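Local coordinates for protein cytochrome P450 (CYP102L1) (PDB 6N6Q) that probably works as a haem-dependent monooxygenase of the cytochrome P450 family, encoded by a mycobacteriophage, at residues I152-I164 with G279-L291. Sequence-based numbering, arbitrary orientation.
With HEM (protoporphyrin IX containing Fe), chain E.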
ATOM      1  N   ILE A 152     -11.258  12.733  -0.499  1.00 58.72           N
ATOM      2  CA  ILE A 152     -11.084  11.509   0.284  1.00 59.98           C
ATOM      3  C   ILE A 152      -9.661  10.960   0.195  1.00 52.83           C
ATOM      4  O   ILE A 152      -9.080  10.643   1.243  1.00 53.29           O
ATOM      5  CB  ILE A 152     -12.121  10.449  -0.128  1.00 59.20           C
ATOM      6  CG1 ILE A 152     -13.535  10.976   0.114  1.00 56.72           C
ATOM      7  CG2 ILE A 152     -11.907   9.155   0.644  1.00 51.39           C
ATOM      8  CD1 ILE A 152     -13.817  11.315   1.563  1.00 50.85           C
ATOM      9  N   PRO A 153      -9.053  10.813  -0.993  1.00 59.32           N
ATOM     10  CA  PRO A 153      -7.688  10.253  -1.025  1.00 51.19           C
ATOM     11  C   PRO A 153      -6.669  11.075  -0.251  1.00 50.17           C
ATOM     12  O   PRO A 153      -5.806  10.501   0.425  1.00 48.89           O
ATOM     13  CB  PRO A 153      -7.362  10.213  -2.525  1.00 49.53           C
ATOM     14  CG  PRO A 153      -8.681  10.156  -3.193  1.00 57.92           C
ATOM     15  CD  PRO A 153      -9.572  11.021  -2.358  1.00 58.99           C
ATOM     16  N   ALA A 154      -6.745  12.406  -0.322  1.00 47.19           N
ATOM     17  CA  ALA A 154      -5.774  13.232   0.392  1.00 53.77           C
ATOM     18  C   ALA A 154      -5.958  13.127   1.901  1.00 54.01           C
ATOM     19  O   ALA A 154      -4.976  13.015   2.643  1.00 54.62           O
ATOM     20  CB  ALA A 154      -5.882  14.687  -0.059  1.00 54.18           C
ATOM     21  N   GLU A 155      -7.206  13.166   2.372  1.00 52.37           N
ATOM     22  CA  GLU A 155      -7.458  13.057   3.806  1.00 47.81           C
ATOM     23  C   GLU A 155      -7.011  11.704   4.341  1.00 46.19           C
ATOM     24  O   GLU A 155      -6.347  11.623   5.381  1.00 43.62           O
ATOM     25  CB  GLU A 155      -8.941  13.289   4.097  1.00 52.74           C
ATOM     26  CG  GLU A 155      -9.386  14.730   3.925  1.00 58.61           C
ATOM     27  CD  GLU A 155      -9.082  15.587   5.138  1.00 62.85           C
ATOM     28  OE1 GLU A 155      -9.004  15.033   6.255  1.00 64.15           O
ATOM     29  OE2 GLU A 155      -8.926  16.817   4.976  1.00 70.01           O
ATOM     30  N   THR A 156      -7.367  10.623   3.639  1.00 36.97           N
ATOM     31  CA  THR A 156      -6.943   9.295   4.074  1.00 41.73           C
ATOM     32  C   THR A 156      -5.428   9.140   4.018  1.00 44.41           C
ATOM     33  O   THR A 156      -4.864   8.321   4.753  1.00 43.36           O
ATOM     34  CB  THR A 156      -7.613   8.210   3.228  1.00 43.10           C
ATOM     35  OG1 THR A 156      -7.267   8.396   1.850  1.00 56.82           O
ATOM     36  CG2 THR A 156      -9.125   8.263   3.380  1.00 39.24           C
ATOM     37  N   ASN A 157      -4.749   9.908   3.163  1.00 45.62           N
ATOM     38  CA  ASN A 157      -3.296   9.801   3.098  1.00 48.68           C
ATOM     39  C   ASN A 157      -2.618  10.537   4.246  1.00 48.24           C
ATOM     40  O   ASN A 157      -1.564  10.096   4.717  1.00 50.17           O
ATOM     41  CB  ASN A 157      -2.781  10.315   1.753  1.00 47.31           C
ATOM     42  CG  ASN A 157      -1.611   9.501   1.233  1.00 53.90           C
ATOM     43  OD1 ASN A 157      -0.696   9.159   1.983  1.00 55.83           O
ATOM     44  ND2 ASN A 157      -1.644   9.173  -0.053  1.00 53.87           N
ATOM     45  N   ARG A 158      -3.201  11.645   4.712  1.00 42.66           N
ATOM     46  CA  ARG A 158      -2.703  12.267   5.935  1.00 50.54           C
ATOM     47  C   ARG A 158      -2.903  11.357   7.137  1.00 47.54           C
ATOM     48  O   ARG A 158      -2.086  11.365   8.066  1.00 44.63           O
ATOM     49  CB  ARG A 158      -3.398  13.606   6.185  1.00 42.97           C
ATOM     50  CG  ARG A 158      -3.363  14.583   5.027  1.00 54.98           C
ATOM     51  CD  ARG A 158      -3.842  15.950   5.486  1.00 57.97           C
ATOM     52  NE  ARG A 158      -2.837  16.627   6.301  1.00 64.51           N
ATOM     53  CZ  ARG A 158      -3.116  17.473   7.288  1.00 64.69           C
ATOM     54  NH1 ARG A 158      -4.376  17.740   7.600  1.00 65.51           N
ATOM     55  NH2 ARG A 158      -2.133  18.042   7.972  1.00 67.99           N
ATOM     56  N   LEU A 159      -3.980  10.569   7.138  1.00 43.12           N
ATOM     57  CA  LEU A 159      -4.271   9.699   8.274  1.00 42.73           C
ATOM     58  C   LEU A 159      -3.264   8.560   8.369  1.00 43.59           C
ATOM     59  O   LEU A 159      -2.622   8.369   9.410  1.00 42.50           O
ATOM     60  CB  LEU A 159      -5.695   9.147   8.163  1.00 36.88           C
ATOM     61  CG  LEU A 159      -6.019   8.025   9.153  1.00 42.23           C
ATOM     62  CD1 LEU A 159      -5.917   8.522  10.587  1.00 37.53           C
ATOM     63  CD2 LEU A 159      -7.392   7.423   8.877  1.00 39.94           C
ATOM     64  N   THR A 160      -3.114   7.788   7.289  1.00 46.38           N
ATOM     65  CA  THR A 160      -2.245   6.617   7.333  1.00 41.14           C
ATOM     66  C   THR A 160      -0.793   7.002   7.582  1.00 45.06           C
ATOM     67  O   THR A 160      -0.028   6.205   8.138  1.00 46.89           O
ATOM     68  CB  THR A 160      -2.368   5.816   6.036  1.00 46.92           C
ATOM     69  OG1 THR A 160      -1.888   6.600   4.939  1.00 47.44           O
ATOM     70  CG2 THR A 160      -3.824   5.433   5.786  1.00 37.84           C
ATOM     71  N   ILE A 161      -0.392   8.212   7.184  1.00 41.71           N
ATOM     72  CA  ILE A 161       0.935   8.705   7.539  1.00 47.86           C
ATOM     73  C   ILE A 161       1.072   8.792   9.053  1.00 44.94           C
ATOM     74  O   ILE A 161       2.040   8.293   9.639  1.00 46.33           O
ATOM     75  CB  ILE A 161       1.206  10.065   6.870  1.00 51.74           C
ATOM     76  CG1 ILE A 161       1.591   9.873   5.403  1.00 43.62           C
ATOM     77  CG2 ILE A 161       2.298  10.821   7.617  1.00 41.51           C
ATOM     78  CD1 ILE A 161       1.634  11.159   4.619  1.00 40.33           C
ATOM     79  N   GLU A 162       0.094   9.420   9.710  1.00 44.76           N
ATOM     80  CA  GLU A 162       0.146   9.539  11.162  1.00 44.67           C
ATOM     81  C   GLU A 162       0.007   8.186  11.842  1.00 41.73           C
ATOM     82  O   GLU A 162       0.601   7.967  12.903  1.00 42.17           O
ATOM     83  CB  GLU A 162      -0.938  10.498  11.655  1.00 43.92           C
ATOM     84  CG  GLU A 162      -0.743  11.930  11.188  1.00 42.56           C
ATOM     85  CD  GLU A 162       0.629  12.470  11.538  1.00 53.62           C
ATOM     86  OE1 GLU A 162       1.099  12.229  12.672  1.00 59.58           O
ATOM     87  OE2 GLU A 162       1.245  13.131  10.677  1.00 57.22           O
ATOM     88  N   ILE A 163      -0.759   7.266  11.252  1.00 36.97           N
ATOM     89  CA  ILE A 163      -0.918   5.943  11.851  1.00 42.18           C
ATOM     90  C   ILE A 163       0.421   5.217  11.904  1.00 42.34           C
ATOM     91  O   ILE A 163       0.803   4.659  12.938  1.00 48.94           O
ATOM     92  CB  ILE A 163      -1.976   5.127  11.086  1.00 43.56           C
ATOM     93  CG1 ILE A 163      -3.377   5.658  11.395  1.00 39.22           C
ATOM     94  CG2 ILE A 163      -1.870   3.648  11.435  1.00 35.84           C
ATOM     95  CD1 ILE A 163      -4.486   4.852  10.765  1.00 43.20           C
ATOM     96  N   ILE A 164       1.164   5.225  10.797  1.00 41.81           N
ATOM     97  CA  ILE A 164       2.437   4.509  10.758  1.00 47.75           C
ATOM     98  C   ILE A 164       3.475   5.211  11.626  1.00 44.84           C
ATOM     99  O   ILE A 164       4.201   4.569  12.393  1.00 43.91           O
ATOM    100  CB  ILE A 164       2.928   4.363   9.308  1.00 46.29           C
ATOM    101  CG1 ILE A 164       1.883   3.628   8.470  1.00 52.55           C
ATOM    102  CG2 ILE A 164       4.251   3.620   9.269  1.00 44.71           C
ATOM    103  CD1 ILE A 164       2.245   3.540   7.014  1.00 56.55           C
ATOM    104  N   GLY A 279       3.831   2.167   3.050  1.00 55.28           N
ATOM    105  CA  GLY A 279       2.686   1.800   3.856  1.00 57.79           C
ATOM    106  C   GLY A 279       1.547   2.799   3.822  1.00 55.89           C
ATOM    107  O   GLY A 279       0.382   2.424   3.978  1.00 62.03           O
ATOM    108  N   SER A 280       1.871   4.076   3.621  1.00 54.85           N
ATOM    109  CA  SER A 280       0.853   5.118   3.690  1.00 47.65           C
ATOM    110  C   SER A 280      -0.039   5.127   2.454  1.00 49.43           C
ATOM    111  O   SER A 280      -1.267   5.065   2.570  1.00 56.74           O
ATOM    112  CB  SER A 280       1.513   6.484   3.878  1.00 45.28           C
ATOM    113  OG  SER A 280       0.671   7.526   3.420  1.00 58.12           O
ATOM    114  N   GLU A 281       0.560   5.209   1.263  1.00 49.99           N
ATOM    115  CA  GLU A 281      -0.238   5.426   0.058  1.00 54.56           C
ATOM    116  C   GLU A 281      -1.085   4.205  -0.282  1.00 50.72           C
ATOM    117  O   GLU A 281      -2.223   4.345  -0.743  1.00 50.02           O
ATOM    118  CB  GLU A 281       0.668   5.798  -1.114  1.00 59.43           C
ATOM    119  CG  GLU A 281      -0.079   6.397  -2.295  1.00 58.21           C
ATOM    120  CD  GLU A 281       0.847   6.977  -3.346  1.00 70.26           C
ATOM    121  OE1 GLU A 281       2.074   6.764  -3.244  1.00 71.67           O
ATOM    122  OE2 GLU A 281       0.348   7.649  -4.272  1.00 76.49           O
ATOM    123  N   THR A 282      -0.551   3.002  -0.061  1.00 46.09           N
ATOM    124  CA  THR A 282      -1.319   1.792  -0.337  1.00 44.44           C
ATOM    125  C   THR A 282      -2.554   1.710   0.551  1.00 47.60           C
ATOM    126  O   THR A 282      -3.668   1.482   0.065  1.00 40.89           O
ATOM    127  CB  THR A 282      -0.441   0.554  -0.144  1.00 50.83           C
ATOM    128  OG1 THR A 282       0.156   0.587   1.159  1.00 55.89           O
ATOM    129  CG2 THR A 282       0.649   0.496  -1.201  1.00 42.58           C
ATOM    130  N   SER A 283      -2.373   1.897   1.861  1.00 51.76           N
ATOM    131  CA  SER A 283      -3.495   1.786   2.789  1.00 41.86           C
ATOM    132  C   SER A 283      -4.500   2.912   2.585  1.00 42.31           C
ATOM    133  O   SER A 283      -5.712   2.698   2.699  1.00 45.09           O
ATOM    134  CB  SER A 283      -2.985   1.782   4.229  1.00 48.91           C
ATOM    135  OG  SER A 283      -2.054   0.737   4.436  1.00 57.46           O
ATOM    136  N   ALA A 284      -4.017   4.119   2.279  1.00 41.60           N
ATOM    137  CA  ALA A 284      -4.914   5.259   2.129  1.00 40.87           C
ATOM    138  C   ALA A 284      -5.809   5.112   0.906  1.00 48.05           C
ATOM    139  O   ALA A 284      -7.005   5.422   0.964  1.00 48.00           O
ATOM    140  CB  ALA A 284      -4.105   6.551   2.040  1.00 43.38           C
ATOM    141  N   ASN A 285      -5.251   4.647  -0.212  1.00 48.56           N
ATOM    142  CA  ASN A 285      -6.053   4.500  -1.420  1.00 45.35           C
ATOM    143  C   ASN A 285      -7.008   3.319  -1.320  1.00 48.06           C
ATOM    144  O   ASN A 285      -8.102   3.362  -1.894  1.00 47.27           O
ATOM    145  CB  ASN A 285      -5.143   4.361  -2.638  1.00 45.68           C
ATOM    146  CG  ASN A 285      -4.290   5.591  -2.865  1.00 50.04           C
ATOM    147  OD1 ASN A 285      -4.628   6.684  -2.410  1.00 52.53           O
ATOM    148  ND2 ASN A 285      -3.178   5.421  -3.570  1.00 54.64           N
ATOM    149  N   ALA A 286      -6.621   2.262  -0.600  1.00 41.91           N
ATOM    150  CA  ALA A 286      -7.544   1.157  -0.364  1.00 41.39           C
ATOM    151  C   ALA A 286      -8.748   1.615   0.451  1.00 50.85           C
ATOM    152  O   ALA A 286      -9.888   1.245   0.149  1.00 49.37           O
ATOM    153  CB  ALA A 286      -6.824   0.007   0.341  1.00 39.16           C
ATOM    154  N   ILE A 287      -8.510   2.426   1.486  1.00 46.06           N
ATOM    155  CA  ILE A 287      -9.611   2.992   2.262  1.00 44.01           C
ATOM    156  C   ILE A 287     -10.478   3.882   1.383  1.00 46.29           C
ATOM    157  O   ILE A 287     -11.712   3.852   1.465  1.00 51.60           O
ATOM    158  CB  ILE A 287      -9.063   3.760   3.482  1.00 39.80           C
ATOM    159  CG1 ILE A 287      -8.406   2.799   4.472  1.00 38.12           C
ATOM    160  CG2 ILE A 287     -10.168   4.552   4.161  1.00 39.72           C
ATOM    161  CD1 ILE A 287      -7.581   3.492   5.535  1.00 37.00           C
ATOM    162  N   ALA A 288      -9.847   4.688   0.524  1.00 45.69           N
ATOM    163  CA  ALA A 288     -10.604   5.573  -0.356  1.00 45.13           C
ATOM    164  C   ALA A 288     -11.475   4.779  -1.323  1.00 49.51           C
ATOM    165  O   ALA A 288     -12.605   5.181  -1.626  1.00 46.73           O
ATOM    166  CB  ALA A 288      -9.652   6.496  -1.116  1.00 40.98           C
ATOM    167  N   PHE A 289     -10.968   3.648  -1.819  1.00 48.48           N
ATOM    168  CA  PHE A 289     -11.784   2.785  -2.668  1.00 46.15           C
ATOM    169  C   PHE A 289     -12.953   2.196  -1.889  1.00 49.39           C
ATOM    170  O   PHE A 289     -14.086   2.168  -2.385  1.00 50.64           O
ATOM    171  CB  PHE A 289     -10.931   1.667  -3.270  1.00 46.37           C
ATOM    172  CG  PHE A 289     -10.228   2.048  -4.542  1.00 43.84           C
ATOM    173  CD1 PHE A 289     -10.951   2.334  -5.689  1.00 50.37           C
ATOM    174  CD2 PHE A 289      -8.844   2.092  -4.600  1.00 47.02           C
ATOM    175  CE1 PHE A 289     -10.308   2.676  -6.866  1.00 50.47           C
ATOM    176  CE2 PHE A 289      -8.194   2.433  -5.772  1.00 45.40           C
ATOM    177  CZ  PHE A 289      -8.927   2.726  -6.907  1.00 53.27           C
ATOM    178  N   ALA A 290     -12.696   1.715  -0.670  1.00 47.97           N
ATOM    179  CA  ALA A 290     -13.766   1.134   0.133  1.00 49.30           C
ATOM    180  C   ALA A 290     -14.807   2.174   0.522  1.00 47.11           C
ATOM    181  O   ALA A 290     -15.995   1.852   0.613  1.00 56.50           O
ATOM    182  CB  ALA A 290     -13.186   0.466   1.380  1.00 44.53           C
ATOM    183  N   LEU A 291     -14.387   3.420   0.750  1.00 46.28           N
ATOM    184  CA  LEU A 291     -15.351   4.478   1.031  1.00 53.00           C
ATOM    185  C   LEU A 291     -16.224   4.764  -0.184  1.00 54.56           C
ATOM    186  O   LEU A 291     -17.425   5.028  -0.044  1.00 55.57           O
ATOM    187  CB  LEU A 291     -14.629   5.746   1.487  1.00 42.80           C
ATOM    188  CG  LEU A 291     -14.096   5.714   2.919  1.00 48.00           C
ATOM    189  CD1 LEU A 291     -13.378   7.010   3.261  1.00 48.69           C
ATOM    190  CD2 LEU A 291     -15.232   5.456   3.891  1.00 45.77           C
TER
HETATM  191  CHA HEM E 501       5.747  -5.234   0.193  1.00 46.16           C
HETATM  192  CHB HEM E 501       1.125  -4.246  -0.939  1.00 48.28           C
HETATM  193  CHC HEM E 501       0.600  -1.879   3.279  1.00 46.27           C
HETATM  194  CHD HEM E 501       5.390  -2.239   4.020  1.00 41.66           C
HETATM  195  C1A HEM E 501       4.541  -5.207  -0.481  1.00 43.26           C
HETATM  196  C2A HEM E 501       4.229  -5.863  -1.738  1.00 48.03           C
HETATM  197  C3A HEM E 501       2.960  -5.589  -2.046  1.00 44.22           C
HETATM  198  C4A HEM E 501       2.409  -4.750  -1.001  1.00 45.94           C
HETATM  199  CMA HEM E 501       2.217  -6.084  -3.304  1.00 42.76           C
HETATM  200  CAA HEM E 501       5.188  -6.723  -2.588  1.00 42.25           C
HETATM  201  CBA HEM E 501       5.980  -5.800  -3.509  1.00 45.18           C
HETATM  202  CGA HEM E 501       6.801  -6.599  -4.489  1.00 51.00           C
HETATM  203  O1A HEM E 501       6.656  -7.849  -4.530  1.00 51.99           O
HETATM  204  O2A HEM E 501       7.604  -5.981  -5.234  1.00 42.86           O
HETATM  205  C1B HEM E 501       0.563  -3.571   0.129  1.00 48.92           C
HETATM  206  C2B HEM E 501      -0.840  -3.241   0.282  1.00 54.61           C
HETATM  207  C3B HEM E 501      -0.991  -2.584   1.450  1.00 48.98           C
HETATM  208  C4B HEM E 501       0.320  -2.481   2.067  1.00 51.71           C
HETATM  209  CMB HEM E 501      -1.916  -3.617  -0.763  1.00 37.77           C
HETATM  210  CAB HEM E 501      -2.269  -2.002   2.109  1.00 48.91           C
HETATM  211  CBB HEM E 501      -3.496  -2.037   1.575  1.00 49.45           C
HETATM  212  C1C HEM E 501       1.841  -1.785   3.877  1.00 43.20           C
HETATM  213  C2C HEM E 501       2.133  -1.225   5.181  1.00 53.44           C
HETATM  214  C3C HEM E 501       3.446  -1.315   5.399  1.00 49.43           C
HETATM  215  C4C HEM E 501       4.054  -1.944   4.232  1.00 43.63           C
HETATM  216  CMC HEM E 501       1.111  -0.616   6.165  1.00 42.38           C
HETATM  217  CAC HEM E 501       4.125  -0.812   6.696  1.00 47.73           C
HETATM  218  CBC HEM E 501       5.437  -0.933   6.925  1.00 54.44           C
HETATM  219  C1D HEM E 501       5.909  -3.086   3.060  1.00 45.12           C
HETATM  220  C2D HEM E 501       7.297  -3.494   2.930  1.00 44.80           C
HETATM  221  C3D HEM E 501       7.394  -4.318   1.879  1.00 40.40           C
HETATM  222  C4D HEM E 501       6.074  -4.469   1.298  1.00 42.97           C
HETATM  223  CMD HEM E 501       8.460  -3.050   3.845  1.00 33.94           C
HETATM  224  CAD HEM E 501       8.687  -4.996   1.370  1.00 40.48           C
HETATM  225  CBD HEM E 501       8.947  -6.279   2.153  1.00 32.48           C
HETATM  226  CGD HEM E 501      10.154  -6.991   1.595  1.00 45.02           C
HETATM  227  O1D HEM E 501      10.856  -7.685   2.377  1.00 44.89           O
HETATM  228  O2D HEM E 501      10.423  -6.863   0.372  1.00 43.81           O
HETATM  229  NA  HEM E 501       3.404  -4.537  -0.067  1.00 49.98           N
HETATM  230  NB  HEM E 501       1.237  -3.093   1.234  1.00 48.44           N
HETATM  231  NC  HEM E 501       3.037  -2.212   3.333  1.00 47.62           N
HETATM  232  ND  HEM E 501       5.197  -3.703   2.046  1.00 45.97           N
HETATM  233 FE   HEM E 501       3.242  -3.262   1.569  1.00 54.90          FE
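T160 and S280, two small hydroxyl residues, interlock in a buried contact between two P450 helices: each side chain is a knob in the other helix's hole, T160 among S280, S283, A284 and I287, S280 among N157, T160, I161 and I164. The bond between them runs from T160 OG1 to S280 O at 2.9 Å. Its angle at the carbonyl is 105°, with the donor tilted 35° out of the carbonyl plane; the same oxygen also takes the helical N-H of A284, so it is gripped twice. T160 reaches it because its first torsion sets OG1 between backbone N and carbonyl carbon, leaving CG2 to lie over the A284 backbone. One turn back, T156 OG1 stands 3.1 Å from A284 O, although I152 O and P153 O compete for its single proton. The small A284 is consistent with the close approach of the axes, 8.1 Å at 136°: its CB lies 3.5 Å from N157 CA. At the far end, I152 CG2 meets L291 CD1 at 3.7 Å. The 279-283 end of helix 265-296, the family's haem-side long helix, lies against the cofactor, with T282 OG1 3.2 Å from haem C4B. The T160 hydroxyl turned onto a carbonyl, with T156 as a possible second link, thus probably lets polar side chains sit in a buried interface and would help fix the haem-contacting helix against helix 152-169.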